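Local atomic coordinates of conserved hypothetical protein (Pseudomonas aeruginosa PAO1, PDB entry 1TE5), a protein that is predicted to be a class-II glutamine amidotransferase of the Ntn-hydrolase superfamily, probably releasing ammonia from glutamine, though its physiological acceptor is not known. Residues F94-G99 with G119-V124; N90-I95 with T127-A132; R101-A106 with A172-G177; N138-A143 with P155-A160. All blocks are in the same frame, centred on the assembly; numbering follows the deposited sequence.

Interaction 1 of 4, residues F94-G99 with G119-V124; sequences FIRELG and GFYRPV
Arg96 and Leu98 reach from an outermost strand of the six-stranded antiparallel sheet, one of the sheets of this predicted class-II glutamine amidotransferase, to the loop that leads into helix 128-143. Arg96 lies against Tyr121, the two side chains running past each other in opposite directions, with Arg96 CD 3.5 Å from Tyr121 CD2. Its chain bends at chi2 and chi3 (-65° at the latter), which turns the guanidinium back so that Arg96 NE donates to Ile95 O at 3.2 Å, from above the carbonyl plane. Arg96 NH2 comes within 2.7 Å of Arg122 O, which lies at the edge of the guanidinium, while NH1 forms a salt bridge with Glu130 of the following helix. Glu97 contributes its backbone carbonyl here. Of its carboxylate, OE1 accepts from Gly100 N, while OE2 accepts from Arg122 N of the second subunit; the reciprocal bond is made in return, so each strand reaches the loops of both chains. Leu98 crosses the tyrosine at about a right angle, its CD1 4.1 Å from Tyr121 CE1. At the phenol end, Glu97 O lies at the ring edge near the ring plane and accepts from Tyr121 OH at 3.0 Å, the hydroxyl tilted 25° from the carbonyl plane.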
loop_
_atom_site.group_PDB
_atom_site.type_symbol
_atom_site.label_atom_id
_atom_site.label_comp_id
_atom_site.label_asym_id
_atom_site.label_seq_id
_atom_site.Cartn_x
_atom_site.Cartn_y
_atom_site.Cartn_z
ATOM N N PHE A 94 5.795 7.320 0.791
ATOM C CA PHE A 94 5.935 6.300 1.828
ATOM C C PHE A 94 4.762 6.349 2.813
ATOM O O PHE A 94 4.234 7.421 3.111
ATOM C CB PHE A 94 7.264 6.469 2.571
ATOM C CG PHE A 94 8.465 6.416 1.673
ATOM C CD1 PHE A 94 9.139 7.578 1.320
ATOM C CD2 PHE A 94 8.916 5.200 1.165
ATOM C CE1 PHE A 94 10.249 7.521 0.472
ATOM C CE2 PHE A 94 10.020 5.134 0.320
ATOM C CZ PHE A 94 10.686 6.294 -0.025
ATOM N N ILE A 95 4.359 5.179 3.305
ATOM C CA ILE A 95 3.243 5.074 4.246
ATOM C C ILE A 95 3.659 4.412 5.557
ATOM O O ILE A 95 4.502 3.513 5.575
ATOM C CB ILE A 95 2.076 4.254 3.643
ATOM C CG1 ILE A 95 1.691 4.803 2.269
ATOM C CG2 ILE A 95 0.865 4.263 4.581
ATOM C CD1 ILE A 95 0.557 4.059 1.634
ATOM N N ARG A 96 3.048 4.859 6.651
ATOM C CA ARG A 96 3.309 4.315 7.980
ATOM C C ARG A 96 2.203 4.772 8.917
ATOM O O ARG A 96 1.802 5.938 8.878
ATOM C CB ARG A 96 4.680 4.763 8.492
ATOM C CG ARG A 96 5.486 3.623 9.086
ATOM C CD ARG A 96 6.977 3.722 8.781
ATOM N NE ARG A 96 7.153 3.586 7.342
ATOM C CZ ARG A 96 8.252 3.122 6.757
ATOM N NH1 ARG A 96 8.308 3.052 5.441
ATOM N NH2 ARG A 96 9.294 2.722 7.478
ATOM N N GLU A 97 1.656 3.852 9.709
ATOM C CA GLU A 97 0.587 4.233 10.630
ATOM C C GLU A 97 1.103 4.747 11.960
ATOM O O GLU A 97 2.075 4.230 12.511
ATOM C CB GLU A 97 -0.424 3.095 10.846
ATOM C CG GLU A 97 -0.029 2.032 11.861
ATOM C CD GLU A 97 -0.559 2.277 13.279
ATOM O OE1 GLU A 97 -1.331 3.228 13.530
ATOM O OE2 GLU A 97 -0.184 1.484 14.153
ATOM N N LEU A 98 0.449 5.799 12.431
ATOM C CA LEU A 98 0.742 6.444 13.697
ATOM C C LEU A 98 -0.629 6.880 14.220
ATOM O O LEU A 98 -1.420 7.494 13.500
ATOM C CB LEU A 98 1.667 7.656 13.502
ATOM C CG LEU A 98 2.374 8.209 14.748
ATOM C CD1 LEU A 98 3.525 9.095 14.346
ATOM C CD2 LEU A 98 1.410 8.966 15.634
ATOM N N GLY A 99 -0.937 6.495 15.451
ATOM C CA GLY A 99 -2.209 6.865 16.038
ATOM C C GLY A 99 -3.448 6.297 15.367
ATOM O O GLY A 99 -4.530 6.850 15.511
ATOM N N GLY A 119 15.082 5.009 15.545
ATOM C CA GLY A 119 14.022 5.016 16.534
ATOM C C GLY A 119 12.955 3.988 16.263
ATOM O O GLY A 119 13.242 2.939 15.693
ATOM N N PHE A 120 11.740 4.277 16.728
ATOM C CA PHE A 120 10.575 3.407 16.571
ATOM C C PHE A 120 10.393 2.994 15.115
ATOM O O PHE A 120 10.215 1.811 14.804
ATOM C CB PHE A 120 9.295 4.131 17.009
ATOM C CG PHE A 120 9.388 4.814 18.350
ATOM C CD1 PHE A 120 9.400 4.069 19.536
ATOM C CD2 PHE A 120 9.410 6.218 18.428
ATOM C CE1 PHE A 120 9.432 4.709 20.781
ATOM C CE2 PHE A 120 9.443 6.874 19.658
ATOM C CZ PHE A 120 9.451 6.118 20.843
ATOM N N TYR A 121 10.310 3.997 14.246
ATOM C CA TYR A 121 10.147 3.784 12.819
ATOM C C TYR A 121 11.510 3.689 12.155
ATOM O O TYR A 121 12.417 4.467 12.448
ATOM C CB TYR A 121 9.346 4.930 12.195
ATOM C CG TYR A 121 7.945 5.084 12.744
ATOM C CD1 TYR A 121 7.681 5.953 13.806
ATOM C CD2 TYR A 121 6.874 4.380 12.193
ATOM C CE1 TYR A 121 6.389 6.120 14.304
ATOM C CE2 TYR A 121 5.573 4.542 12.683
ATOM C CZ TYR A 121 5.343 5.415 13.739
ATOM O OH TYR A 121 4.070 5.579 14.233
ATOM N N ARG A 122 11.656 2.716 11.266
ATOM C CA ARG A 122 12.906 2.524 10.549
ATOM C C ARG A 122 12.620 2.424 9.053
ATOM O O ARG A 122 11.588 1.885 8.644
ATOM C CB ARG A 122 13.612 1.253 11.032
ATOM C CG ARG A 122 13.934 1.230 12.516
ATOM C CD ARG A 122 14.798 0.030 12.846
ATOM N NE ARG A 122 15.019 -0.127 14.279
ATOM C CZ ARG A 122 15.780 0.669 15.019
ATOM N NH1 ARG A 122 15.914 0.439 16.314
ATOM N NH2 ARG A 122 16.399 1.701 14.466
ATOM N N PRO A 123 13.485 3.027 8.220
ATOM C CA PRO A 123 13.245 2.941 6.780
ATOM C C PRO A 123 13.502 1.519 6.253
ATOM O O PRO A 123 14.334 0.774 6.794
ATOM C CB PRO A 123 14.244 3.960 6.214
ATOM C CG PRO A 123 15.368 3.913 7.176
ATOM C CD PRO A 123 14.645 3.890 8.510
ATOM N N VAL A 124 12.714 1.129 5.256
ATOM C CA VAL A 124 12.862 -0.173 4.611
ATOM C C VAL A 124 13.877 -0.020 3.459
ATOM O O VAL A 124 14.668 -0.929 3.173
ATOM C CB VAL A 124 11.505 -0.673 4.067
ATOM C CG1 VAL A 124 11.671 -2.031 3.394
ATOM C CG2 VAL A 124 10.493 -0.761 5.210
#

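Interaction 2 of 4, residues N90-I95 with T127-A132; sequences NTHPFI and TDSEAA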
loop_
_atom_site.group_PDB
_atom_site.type_symbol
_atom_site.label_atom_id
_atom_site.label_comp_id
_atom_site.label_asym_id
_atom_site.label_seq_id
_atom_site.Cartn_x
_atom_site.Cartn_y
_atom_site.Cartn_z
ATOM N N ASN A 90 12.663 2.264 -2.624
ATOM C CA ASN A 90 13.200 3.619 -2.740
ATOM C C ASN A 90 12.306 4.543 -3.567
ATOM O O ASN A 90 12.728 5.627 -3.971
ATOM C CB ASN A 90 14.612 3.544 -3.294
ATOM C CG ASN A 90 15.645 2.878 -2.400
ATOM O OD1 ASN A 90 15.713 3.156 -1.209
ATOM N ND2 ASN A 90 16.426 1.962 -2.962
ATOM N N THR A 91 11.060 4.134 -3.770
ATOM C CA THR A 91 10.100 4.913 -4.544
ATOM C C THR A 91 9.053 5.579 -3.618
ATOM O O THR A 91 8.560 4.947 -2.688
ATOM C CB THR A 91 9.412 3.989 -5.576
ATOM O OG1 THR A 91 10.414 3.344 -6.379
ATOM C CG2 THR A 91 8.487 4.767 -6.474
ATOM N N HIS A 92 8.811 6.871 -3.850
ATOM C CA HIS A 92 7.853 7.679 -3.093
ATOM C C HIS A 92 6.465 7.470 -3.674
ATOM O O HIS A 92 6.325 7.132 -4.843
ATOM C CB HIS A 92 8.143 9.180 -3.254
ATOM C CG HIS A 92 9.489 9.618 -2.773
ATOM N ND1 HIS A 92 10.647 8.913 -3.029
ATOM C CD2 HIS A 92 9.865 10.728 -2.103
ATOM C CE1 HIS A 92 11.680 9.577 -2.541
ATOM N NE2 HIS A 92 11.230 10.681 -1.973
ATOM N N PRO A 93 5.416 7.726 -2.879
ATOM C CA PRO A 93 5.473 8.183 -1.484
ATOM C C PRO A 93 5.595 7.008 -0.492
ATOM O O PRO A 93 5.517 5.854 -0.896
ATOM C CB PRO A 93 4.154 8.937 -1.327
ATOM C CG PRO A 93 3.238 8.209 -2.239
ATOM C CD PRO A 93 4.081 7.974 -3.457
ATOM N N PHE A 94 5.795 7.320 0.791
ATOM C CA PHE A 94 5.935 6.300 1.828
ATOM C C PHE A 94 4.762 6.349 2.813
ATOM O O PHE A 94 4.234 7.421 3.111
ATOM C CB PHE A 94 7.264 6.469 2.571
ATOM C CG PHE A 94 8.465 6.416 1.673
ATOM C CD1 PHE A 94 9.139 7.578 1.320
ATOM C CD2 PHE A 94 8.916 5.200 1.165
ATOM C CE1 PHE A 94 10.249 7.521 0.472
ATOM C CE2 PHE A 94 10.020 5.134 0.320
ATOM C CZ PHE A 94 10.686 6.294 -0.025
ATOM N N ILE A 95 4.359 5.179 3.305
ATOM C CA ILE A 95 3.243 5.074 4.246
ATOM C C ILE A 95 3.659 4.412 5.557
ATOM O O ILE A 95 4.502 3.513 5.575
ATOM C CB ILE A 95 2.076 4.254 3.643
ATOM C CG1 ILE A 95 1.691 4.803 2.269
ATOM C CG2 ILE A 95 0.865 4.263 4.581
ATOM C CD1 ILE A 95 0.557 4.059 1.634
ATOM N N THR A 127 16.620 5.504 0.904
ATOM C CA THR A 127 16.433 6.917 0.601
ATOM C C THR A 127 16.609 7.815 1.816
ATOM O O THR A 127 16.454 7.377 2.956
ATOM C CB THR A 127 15.031 7.196 -0.011
ATOM O OG1 THR A 127 14.006 6.595 0.797
ATOM C CG2 THR A 127 14.948 6.654 -1.427
ATOM N N ASP A 128 17.029 9.049 1.570
ATOM C CA ASP A 128 17.169 10.016 2.644
ATOM C C ASP A 128 15.750 10.477 2.957
ATOM O O ASP A 128 15.447 10.880 4.076
ATOM C CB ASP A 128 18.020 11.218 2.209
ATOM C CG ASP A 128 19.526 10.970 2.352
ATOM O OD1 ASP A 128 19.945 9.963 2.969
ATOM O OD2 ASP A 128 20.300 11.813 1.849
ATOM N N SER A 129 14.891 10.433 1.943
ATOM C CA SER A 129 13.498 10.832 2.088
ATOM C C SER A 129 12.785 9.990 3.143
ATOM O O SER A 129 12.069 10.528 3.991
ATOM C CB SER A 129 12.762 10.693 0.751
ATOM O OG SER A 129 13.295 11.566 -0.235
ATOM N N GLU A 130 12.956 8.672 3.066
ATOM C CA GLU A 130 12.318 7.754 4.003
ATOM C C GLU A 130 12.923 7.858 5.401
ATOM O O GLU A 130 12.235 7.644 6.400
ATOM C CB GLU A 130 12.412 6.321 3.490
ATOM C CG GLU A 130 11.664 5.318 4.339
ATOM C CD GLU A 130 11.668 3.931 3.747
ATOM O OE1 GLU A 130 12.394 3.700 2.749
ATOM O OE2 GLU A 130 10.932 3.075 4.283
ATOM N N ALA A 131 14.225 8.127 5.459
ATOM C CA ALA A 131 14.920 8.286 6.730
ATOM C C ALA A 131 14.351 9.532 7.419
ATOM O O ALA A 131 14.210 9.569 8.643
ATOM C CB ALA A 131 16.411 8.439 6.498
ATOM N N ALA A 132 14.028 10.541 6.611
ATOM C CA ALA A 132 13.457 11.789 7.098
ATOM C C ALA A 132 12.030 11.557 7.562
ATOM O O ALA A 132 11.603 12.137 8.562
ATOM C CB ALA A 132 13.480 12.850 6.006
#
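Phe94 CG stands anti to its own carbonyl carbon (chi1 -57°), which swings the ring toward Glu130, and Glu130 answers with CG anti to its backbone N (chi1 -175°) and an extended chain. The carboxylate lies nearly parallel to the ring and stacked on it, Glu130 OE1 3.7 Å from Phe94 CE2. Nearer the backbone, Glu130 CB sits over the same ring in a CH-pi contact, 3.9 Å from the Phe94 centroid and 11° off its normal. Against the opposite face, toward the rim, leans His92 CA. The carboxylate oxygens of Glu130 also accept from the backbone N atoms of Gly125 and Val124, so the acid stacked on the phenylalanine is amply supplied with polar partners. Thr127 is the N-cap of helix 128-143: its OG1 accepts from Glu130 N at 3.3 Å, while the same oxygen touches Phe94 CZ at 3.4 Å. The first turn of the helix is thereby set against the loop that runs through a cis peptide before Pro93 into strand 94-98. His92 NE2 and Ser129 OG are 2.8 Å apart in a hydrogen bond, the hydroxyl lying near the imidazole plane; Ser129 OG is also bonded to His107, so one buried hydroxyl links two histidines. Phe94 CE1 rests over the centre of the His92 ring. At the start of the contact Thr127 CG2 packs on Asn90 CB, and Thr127 N makes a weak bond to Asn90 OD1, which also accepts from Glu126 N; Asn90 ND2 donates to Val86 O.

Interaction 3 of 4, residues R101-A106 with A172-G177; sequences RYWTFA and ALISDG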
loop_
_atom_site.group_PDB
_atom_site.type_symbol
_atom_site.label_atom_id
_atom_site.label_comp_id
_atom_site.label_asym_id
_atom_site.label_seq_id
_atom_site.Cartn_x
_atom_site.Cartn_y
_atom_site.Cartn_z
ATOM N N ARG A 101 -3.927 6.017 12.170
ATOM C CA ARG A 101 -4.128 6.733 10.912
ATOM C C ARG A 101 -2.949 6.387 9.994
ATOM O O ARG A 101 -1.829 6.213 10.465
ATOM C CB ARG A 101 -4.136 8.254 11.135
ATOM C CG ARG A 101 -5.022 8.776 12.253
ATOM C CD ARG A 101 -6.488 8.394 12.091
ATOM N NE ARG A 101 -7.065 8.866 10.838
ATOM C CZ ARG A 101 -8.125 9.665 10.754
ATOM N NH1 ARG A 101 -8.573 10.030 9.559
ATOM N NH2 ARG A 101 -8.728 10.107 11.858
ATOM N N TYR A 102 -3.196 6.223 8.696
ATOM C CA TYR A 102 -2.087 5.935 7.784
ATOM C C TYR A 102 -1.469 7.262 7.377
ATOM O O TYR A 102 -2.167 8.161 6.933
ATOM C CB TYR A 102 -2.561 5.165 6.541
ATOM C CG TYR A 102 -2.904 3.706 6.790
ATOM C CD1 TYR A 102 -4.192 3.223 6.547
ATOM C CD2 TYR A 102 -1.946 2.802 7.277
ATOM C CE1 TYR A 102 -4.521 1.896 6.787
ATOM C CE2 TYR A 102 -2.275 1.467 7.523
ATOM C CZ TYR A 102 -3.558 1.028 7.274
ATOM O OH TYR A 102 -3.902 -0.277 7.539
ATOM N N TRP A 103 -0.177 7.417 7.604
ATOM C CA TRP A 103 0.486 8.654 7.226
ATOM C C TRP A 103 1.143 8.476 5.874
ATOM O O TRP A 103 1.749 7.435 5.616
ATOM C CB TRP A 103 1.537 9.055 8.264
ATOM C CG TRP A 103 0.971 9.768 9.442
ATOM C CD1 TRP A 103 -0.074 9.360 10.226
ATOM C CD2 TRP A 103 1.426 11.008 9.998
ATOM N NE1 TRP A 103 -0.294 10.270 11.236
ATOM C CE2 TRP A 103 0.612 11.291 11.117
ATOM C CE3 TRP A 103 2.447 11.905 9.662
ATOM C CZ2 TRP A 103 0.790 12.429 11.904
ATOM C CZ3 TRP A 103 2.625 13.039 10.447
ATOM C CH2 TRP A 103 1.797 13.288 11.553
ATOM N N THR A 104 1.074 9.505 5.037
ATOM C CA THR A 104 1.664 9.463 3.699
ATOM C C THR A 104 2.694 10.593 3.584
ATOM O O THR A 104 2.446 11.712 4.032
ATOM C CB THR A 104 0.563 9.578 2.606
ATOM O OG1 THR A 104 -0.268 8.406 2.624
ATOM C CG2 THR A 104 1.185 9.691 1.230
ATOM N N PHE A 105 3.854 10.296 3.008
ATOM C CA PHE A 105 4.929 11.272 2.880
ATOM C C PHE A 105 5.591 11.288 1.496
ATOM O O PHE A 105 5.903 10.245 0.921
ATOM C CB PHE A 105 5.968 10.954 3.957
ATOM C CG PHE A 105 7.177 11.853 3.963
ATOM C CD1 PHE A 105 7.211 12.995 4.748
ATOM C CD2 PHE A 105 8.325 11.501 3.256
ATOM C CE1 PHE A 105 8.371 13.768 4.837
ATOM C CE2 PHE A 105 9.489 12.273 3.339
ATOM C CZ PHE A 105 9.507 13.404 4.132
ATOM N N ALA A 106 5.799 12.483 0.961
ATOM C CA ALA A 106 6.456 12.642 -0.325
ATOM C C ALA A 106 7.447 13.790 -0.178
ATOM O O ALA A 106 7.095 14.864 0.309
ATOM C CB ALA A 106 5.440 12.937 -1.409
ATOM N N ALA A 172 8.143 19.018 0.977
ATOM C CA ALA A 172 7.443 17.809 1.389
ATOM C C ALA A 172 5.939 17.927 1.503
ATOM O O ALA A 172 5.391 19.022 1.621
ATOM C CB ALA A 172 8.022 17.311 2.705
ATOM N N LEU A 173 5.278 16.781 1.403
ATOM C CA LEU A 173 3.832 16.686 1.533
ATOM C C LEU A 173 3.596 15.560 2.536
ATOM O O LEU A 173 4.167 14.470 2.407
ATOM C CB LEU A 173 3.171 16.327 0.199
ATOM C CG LEU A 173 3.426 17.199 -1.029
ATOM C CD1 LEU A 173 2.667 16.609 -2.200
ATOM C CD2 LEU A 173 3.012 18.643 -0.766
ATOM N N ILE A 174 2.800 15.842 3.561
ATOM C CA ILE A 174 2.492 14.852 4.590
ATOM C C ILE A 174 0.991 14.874 4.857
ATOM O O ILE A 174 0.362 15.925 4.796
ATOM C CB ILE A 174 3.269 15.148 5.886
ATOM C CG1 ILE A 174 4.762 15.253 5.571
ATOM C CG2 ILE A 174 3.016 14.047 6.900
ATOM C CD1 ILE A 174 5.583 15.852 6.670
ATOM N N SER A 175 0.430 13.718 5.186
ATOM C CA SER A 175 -0.983 13.665 5.429
ATOM C C SER A 175 -1.326 12.461 6.267
ATOM O O SER A 175 -0.569 11.488 6.281
ATOM C CB SER A 175 -1.732 13.591 4.099
ATOM O OG SER A 175 -3.123 13.396 4.269
ATOM N N ASP A 176 -2.356 12.586 7.080
ATOM C CA ASP A 176 -2.831 11.431 7.828
ATOM C C ASP A 176 -4.203 10.991 7.272
ATOM O O ASP A 176 -4.922 10.199 7.891
ATOM C CB ASP A 176 -2.996 11.851 9.296
ATOM C CG ASP A 176 -4.263 12.637 9.627
ATOM O OD1 ASP A 176 -4.845 13.281 8.729
ATOM O OD2 ASP A 176 -4.671 12.620 10.811
ATOM N N GLY A 177 -4.555 11.546 6.113
ATOM C CA GLY A 177 -5.815 11.228 5.473
ATOM C C GLY A 177 -6.850 12.315 5.675
ATOM O O GLY A 177 -7.864 12.336 4.980
HETATM O O HOH W 1 -5.578 7.089 7.739
#
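Thr104 N donates to Ser175 O at 2.9 Å, and Ser175 N returns a bond to Thr104 O, closing one hydrogen-bonded pair of an antiparallel ladder. Ala106 and Leu173 form the next, with Ala106 O accepting from Leu173 N at 2.9 Å; Phe105 and Ile174 are the non-hydrogen-bonded pair between them. The segments 101-106 and 172-175 belong to the second and third strands of the six-stranded sheet, running at 173° to each other. On the face bearing Phe105, Ile174 lies alongside that residue and points the same way, its CG1 3.4 Å from Phe105 CD1 at the ring edge. With CG1 at chi1 -54°, Ile174 CG2 falls anti to the backbone N and reaches the indole instead, 3.5 Å from Trp103 CE3. Phe133, Leu136 and Leu137 of helix 128-143 cover this aromatic face. Beyond the ladder, Asp176 CB stands over the five-membered ring of Trp103 in a CH-pi contact, and a water bridges Tyr102 N to Asp176 O. Ser175 OG accepts from Gly177 N at 3.0 Å, an ST turn at the strand's end, and is also bonded to Trp179 O. The Asp176 carboxylate lies over a guanidinium face of Arg101, where no N-H points at it. Arg101 NH1 forms a salt bridge with Asp178, while Asp176 OD1 accepts from Asp178 N; any attraction between Arg101 and Asp176 is thus probably general electrostatics, and between the two segments the directed bonds are those of the backbone and the bridging water.

Interaction 4 of 4, residues N138-A143 with P155-A160; sequences NRVRRA and PVLISA
Helix 138-143 and helix 155-160 run roughly antiparallel, their local axes 145° apart and 9.7 Å distant at closest approach. Val140 and Val156 hold the nearest alpha carbons, 6.4 Å apart. The second helix is kinked at its start here, where the backbone N atoms of Pro155 and Val156 lack a bond to the preceding turn. One turn on, Ser159 OG and Ser159 N both bond Pro155 O, approaching from opposite faces of its carbonyl plane. Between the helices the contact is made without hydrogen bonds. Val156 is its centre: with CG1 set between the backbone N and the carbonyl carbon (chi1 57°), its two methyls divide the work. CG1 meets Val140 CG2 at 3.8 Å, the two valines crossing at about a right angle, whereas CG2 fits against the base of Arg139, 3.8 Å from its CB and equally near its carbonyl oxygen. Leu157 starts out from the far side of its helix but sends CD2 back to within 4.2 Å of Val140 CG2. Arg139 stretches along the second helix with its chain extended from CG to NE; CD packs on the Ala160 methyl, and Arg139 NH2 lies 3.5 Å from Ala160 CA. Its charge is met by Asp135, one turn earlier in its own helix, through NE, with a long, weak ion pair to Glu163. Helices 128-143 and 150-165 form an alpha-helical hairpin that lies in the chain between strands 101-108 and 171-175, and Leu157 CD2 touches Trp103 of the six-stranded sheet.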
loop_
_atom_site.group_PDB
_atom_site.type_symbol
_atom_site.label_atom_id
_atom_site.label_comp_id
_atom_site.label_asym_id
_atom_site.label_seq_id
_atom_site.Cartn_x
_atom_site.Cartn_y
_atom_site.Cartn_z
ATOM N N ASN A 138 9.099 9.746 14.436
ATOM C CA ASN A 138 9.633 9.425 15.756
ATOM C C ASN A 138 9.508 10.600 16.711
ATOM O O ASN A 138 9.323 10.418 17.913
ATOM C CB ASN A 138 11.095 8.994 15.662
ATOM C CG ASN A 138 11.260 7.630 15.027
ATOM O OD1 ASN A 138 12.358 7.255 14.614
ATOM N ND2 ASN A 138 10.178 6.868 14.970
ATOM N N ARG A 139 9.641 11.805 16.164
ATOM C CA ARG A 139 9.533 13.030 16.941
ATOM C C ARG A 139 8.090 13.286 17.332
ATOM O O ARG A 139 7.817 13.867 18.383
ATOM C CB ARG A 139 10.037 14.211 16.124
ATOM C CG ARG A 139 11.472 14.092 15.685
ATOM C CD ARG A 139 11.799 15.223 14.749
ATOM N NE ARG A 139 13.206 15.246 14.389
ATOM C CZ ARG A 139 13.938 16.352 14.341
ATOM N NH1 ARG A 139 15.220 16.284 14.001
ATOM N NH2 ARG A 139 13.386 17.527 14.631
ATOM N N VAL A 140 7.173 12.948 16.434
ATOM C CA VAL A 140 5.748 13.126 16.699
ATOM C C VAL A 140 5.293 12.083 17.715
ATOM O O VAL A 140 4.513 12.393 18.608
ATOM C CB VAL A 140 4.884 13.015 15.392
ATOM C CG1 VAL A 140 3.399 13.054 15.706
ATOM C CG2 VAL A 140 5.209 14.150 14.455
ATOM N N ARG A 141 5.781 10.852 17.575
ATOM C CA ARG A 141 5.415 9.772 18.484
ATOM C C ARG A 141 5.983 9.999 19.892
ATOM O O ARG A 141 5.329 9.684 20.888
ATOM C CB ARG A 141 5.859 8.409 17.917
ATOM C CG ARG A 141 5.577 7.211 18.839
ATOM C CD ARG A 141 4.704 6.120 18.201
ATOM N NE ARG A 141 3.562 5.667 19.000
ATOM C CZ ARG A 141 2.306 5.561 18.553
ATOM N NH1 ARG A 141 1.343 5.137 19.363
ATOM N NH2 ARG A 141 2.001 5.886 17.302
ATOM N N ARG A 142 7.190 10.551 19.977
ATOM C CA ARG A 142 7.820 10.808 21.271
ATOM C C ARG A 142 7.123 11.956 21.996
ATOM O O ARG A 142 6.800 11.847 23.182
ATOM C CB ARG A 142 9.307 11.119 21.090
ATOM C CG ARG A 142 10.153 10.845 22.321
ATOM C CD ARG A 142 11.634 10.914 21.987
ATOM N NE ARG A 142 12.475 10.730 23.170
ATOM C CZ ARG A 142 12.645 11.641 24.130
ATOM N NH1 ARG A 142 13.433 11.379 25.168
ATOM N NH2 ARG A 142 12.028 12.817 24.058
ATOM N N ALA A 143 6.900 13.056 21.285
ATOM C CA ALA A 143 6.236 14.223 21.852
ATOM C C ALA A 143 4.739 14.012 22.108
ATOM O O ALA A 143 4.160 14.675 22.967
ATOM C CB ALA A 143 6.448 15.427 20.958
ATOM N N PRO A 155 3.434 22.120 15.583
ATOM C CA PRO A 155 4.772 22.652 15.869
ATOM C C PRO A 155 5.898 21.653 15.644
ATOM O O PRO A 155 6.964 22.027 15.165
ATOM C CB PRO A 155 4.669 23.056 17.336
ATOM C CG PRO A 155 3.245 23.471 17.463
ATOM C CD PRO A 155 2.535 22.365 16.726
ATOM N N VAL A 156 5.681 20.395 16.027
ATOM C CA VAL A 156 6.707 19.377 15.840
ATOM C C VAL A 156 6.984 19.136 14.359
ATOM O O VAL A 156 8.116 18.853 13.987
ATOM C CB VAL A 156 6.369 18.049 16.567
ATOM C CG1 VAL A 156 5.052 17.519 16.125
ATOM C CG2 VAL A 156 7.443 17.022 16.309
ATOM N N LEU A 157 5.950 19.261 13.528
ATOM C CA LEU A 157 6.089 19.081 12.082
ATOM C C LEU A 157 6.991 20.161 11.501
ATOM O O LEU A 157 7.910 19.876 10.735
ATOM C CB LEU A 157 4.727 19.172 11.392
ATOM C CG LEU A 157 3.678 18.101 11.670
ATOM C CD1 LEU A 157 2.416 18.397 10.870
ATOM C CD2 LEU A 157 4.233 16.742 11.299
ATOM N N ILE A 158 6.677 21.406 11.841
ATOM C CA ILE A 158 7.415 22.580 11.384
ATOM C C ILE A 158 8.867 22.531 11.837
ATOM O O ILE A 158 9.775 22.920 11.096
ATOM C CB ILE A 158 6.783 23.874 11.950
ATOM C CG1 ILE A 158 5.277 23.877 11.692
ATOM C CG2 ILE A 158 7.428 25.107 11.323
ATOM C CD1 ILE A 158 4.523 24.886 12.514
ATOM N N SER A 159 9.068 22.101 13.077
ATOM C CA SER A 159 10.394 22.009 13.661
ATOM C C SER A 159 11.294 21.081 12.868
ATOM O O SER A 159 12.403 21.453 12.489
ATOM C CB SER A 159 10.298 21.521 15.108
ATOM O OG SER A 159 9.656 22.481 15.931
ATOM N N ALA A 160 10.818 19.863 12.647
ATOM C CA ALA A 160 11.571 18.855 11.913
ATOM C C ALA A 160 11.895 19.317 10.496
ATOM O O ALA A 160 13.009 19.109 10.013
ATOM C CB ALA A 160 10.803 17.547 11.880
#

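How the interactions relate
From the N terminus, the loop and strand at 90-99 open both interaction 2 and interaction 1, which share Phe94 and Ile95. Interaction 1 closes first, at the 119-124 loop, and interaction 2 a little later, at the start of helix 128-143; Glu130 joins the two. Strand 101-108 opens interaction 3 within both of these loops, and because it closes only at 172-177, it crosses them. Interaction 4, the helical hairpin, falls wholly within the span of interaction 3, after interactions 1 and 2 have closed. Together they tie the edge of one sheet, its next two strands, the covering helices and the subunit interface.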